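Beta-carbonic anhydrase (Methanothermobacter thermautotrophicus, PDB 1G5C) catalyses, as a zinc-dependent beta-class carbonic anhydrase, the reversible hydration of carbon dioxide to bicarbonate. Local coordinates at residues R138-P143 against P165-E170. Numbering follows the deposited sequence.
Sequences RLKSSP and PLYLDE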
loop_
_atom_site.group_PDB
_atom_site.type_symbol
_atom_site.label_atom_id
_atom_site.label_comp_id
_atom_site.label_asym_id
_atom_site.label_seq_id
_atom_site.Cartn_x
_atom_site.Cartn_y
_atom_site.Cartn_z
ATOM N N ARG A 138 7.962 13.572 -8.873
ATOM C CA ARG A 138 7.893 13.753 -7.431
ATOM C C ARG A 138 8.862 12.859 -6.680
ATOM O O ARG A 138 9.531 13.303 -5.754
ATOM C CB ARG A 138 6.488 13.487 -6.916
ATOM C CG ARG A 138 5.611 14.713 -6.928
ATOM C CD ARG A 138 4.238 14.411 -6.407
ATOM N NE ARG A 138 3.254 15.097 -7.231
ATOM C CZ ARG A 138 1.973 15.256 -6.913
ATOM N NH1 ARG A 138 1.497 14.779 -5.767
ATOM N NH2 ARG A 138 1.165 15.894 -7.750
ATOM N N LEU A 139 8.936 11.595 -7.076
ATOM C CA LEU A 139 9.838 10.669 -6.406
ATOM C C LEU A 139 11.285 11.086 -6.636
ATOM O O LEU A 139 12.088 11.127 -5.708
ATOM C CB LEU A 139 9.614 9.240 -6.914
ATOM C CG LEU A 139 8.365 8.528 -6.376
ATOM C CD1 LEU A 139 8.180 7.206 -7.085
ATOM C CD2 LEU A 139 8.518 8.308 -4.872
ATOM N N LYS A 140 11.616 11.402 -7.878
ATOM C CA LYS A 140 12.974 11.805 -8.203
ATOM C C LYS A 140 13.389 13.123 -7.556
ATOM O O LYS A 140 14.561 13.313 -7.254
ATOM C CB LYS A 140 13.143 11.874 -9.722
ATOM C CG LYS A 140 13.413 10.514 -10.335
ATOM C CD LYS A 140 13.729 10.647 -11.806
ATOM C CE LYS A 140 14.679 9.544 -12.249
ATOM N NZ LYS A 140 15.964 9.540 -11.450
ATOM N N SER A 141 12.426 14.006 -7.320
ATOM C CA SER A 141 12.674 15.314 -6.703
ATOM C C SER A 141 12.737 15.266 -5.174
ATOM O O SER A 141 13.229 16.197 -4.533
ATOM C CB SER A 141 11.558 16.286 -7.081
ATOM O OG SER A 141 11.382 16.352 -8.484
ATOM N N SER A 142 12.223 14.191 -4.591
ATOM C CA SER A 142 12.187 14.083 -3.145
ATOM C C SER A 142 13.521 13.833 -2.470
ATOM O O SER A 142 14.272 12.941 -2.861
ATOM C CB SER A 142 11.200 12.990 -2.710
ATOM O OG SER A 142 11.302 12.757 -1.310
ATOM N N PRO A 143 13.839 14.641 -1.442
ATOM C CA PRO A 143 15.098 14.478 -0.705
ATOM C C PRO A 143 15.149 13.129 0.040
ATOM O O PRO A 143 16.197 12.726 0.548
ATOM C CB PRO A 143 15.114 15.689 0.237
ATOM C CG PRO A 143 13.644 16.014 0.414
ATOM C CD PRO A 143 13.106 15.837 -0.982
ATOM N N PRO A 165 5.764 1.817 -21.867
ATOM C CA PRO A 165 6.634 2.633 -21.020
ATOM C C PRO A 165 6.431 4.130 -21.230
ATOM O O PRO A 165 6.243 4.578 -22.359
ATOM C CB PRO A 165 8.043 2.151 -21.398
ATOM C CG PRO A 165 7.889 1.735 -22.821
ATOM C CD PRO A 165 6.537 1.049 -22.862
ATOM N N LEU A 166 6.433 4.889 -20.132
ATOM C CA LEU A 166 6.270 6.342 -20.190
ATOM C C LEU A 166 7.603 7.007 -19.877
ATOM O O LEU A 166 7.938 8.052 -20.429
ATOM C CB LEU A 166 5.200 6.814 -19.196
ATOM C CG LEU A 166 3.783 6.318 -19.548
ATOM C CD1 LEU A 166 2.776 6.773 -18.507
ATOM C CD2 LEU A 166 3.392 6.856 -20.936
ATOM N N TYR A 167 8.363 6.394 -18.979
ATOM C CA TYR A 167 9.663 6.917 -18.612
ATOM C C TYR A 167 10.534 5.796 -18.114
ATOM O O TYR A 167 10.153 5.040 -17.226
ATOM C CB TYR A 167 9.549 7.995 -17.537
ATOM C CG TYR A 167 10.900 8.473 -17.038
ATOM C CD1 TYR A 167 11.573 7.780 -16.030
ATOM C CD2 TYR A 167 11.536 9.574 -17.620
ATOM C CE1 TYR A 167 12.847 8.158 -15.616
ATOM C CE2 TYR A 167 12.813 9.963 -17.212
ATOM C CZ TYR A 167 13.458 9.252 -16.212
ATOM O OH TYR A 167 14.718 9.621 -15.810
ATOM N N LEU A 168 11.714 5.690 -18.704
ATOM C CA LEU A 168 12.664 4.660 -18.306
ATOM C C LEU A 168 13.952 5.237 -17.774
ATOM O O LEU A 168 14.638 6.013 -18.463
ATOM C CB LEU A 168 12.989 3.724 -19.474
ATOM C CG LEU A 168 11.831 2.818 -19.946
ATOM C CD1 LEU A 168 12.349 1.876 -21.053
ATOM C CD2 LEU A 168 11.291 1.990 -18.755
ATOM N N ASP A 169 14.241 4.897 -16.517
ATOM C CA ASP A 169 15.416 5.385 -15.806
ATOM C C ASP A 169 16.526 4.319 -16.031
ATOM O O ASP A 169 16.322 3.288 -16.718
ATOM C CB ASP A 169 15.094 5.458 -14.309
ATOM C CG ASP A 169 15.877 6.573 -13.634
ATOM O OD1 ASP A 169 16.526 7.419 -14.314
ATOM O OD2 ASP A 169 15.795 6.648 -12.408
ATOM N N GLU A 170 17.630 4.589 -15.344
ATOM C CA GLU A 170 18.805 3.775 -15.200
ATOM C C GLU A 170 19.872 4.201 -16.135
ATOM O O GLU A 170 20.936 4.801 -15.850
ATOM C CB GLU A 170 18.450 2.246 -15.311
ATOM C CG GLU A 170 17.324 1.962 -14.268
ATOM C CD GLU A 170 17.397 0.634 -13.558
ATOM O OE1 GLU A 170 18.262 -0.203 -13.894
ATOM O OE2 GLU A 170 16.561 0.408 -12.636
ATOM O OXT GLU A 170 20.341 1.837 -18.744
#
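Lys140, in the last turn of helix 128-141, reaches across to Asp169 near the C-terminus, and the two side chains form a salt bridge. The charged contact is made between Lys140 NZ and Asp169 OD2 at 3.1 Å; as a hydrogen bond it is weak. The lysine runs out from the helix with CG anti to its carbonyl carbon, which carries CE up to the carboxylate; the bend at chi4 (-57°) then sets NZ beside Asp169 OD2. Asp169 OD2 has a stronger partner in the backbone N of Val151, on strand 150-156, so one oxygen links helix, strand and tail.

The other carboxylate oxygen is engaged within 165-170. Tyr167 OH donates to Asp169 OD1 over 3.2 Å, meeting it from above the carboxylate plane, 63° out of it. An alanine at Asp169 would remove both oxygens, and would probably leave the ammonium of Lys140, the phenol of Tyr167 and the N-H of Val151 each without this acceptor.

Van der Waals contact is slight: Lys140 CE lies 3.6 Å from Tyr167 OH and comes to the ring obliquely, while the Tyr167 side chain also touches Val136, one helical turn earlier.

A classic beta bulge, with Leu166 and Tyr167 set against Gly153, follows strand 163-165, the outermost of the sheet within this chain. The contact thus ties the end of helix 128-141 to the C-terminal tail across strand 150-156, at the surface of the alpha/beta fold of a beta-class carbonic anhydrase.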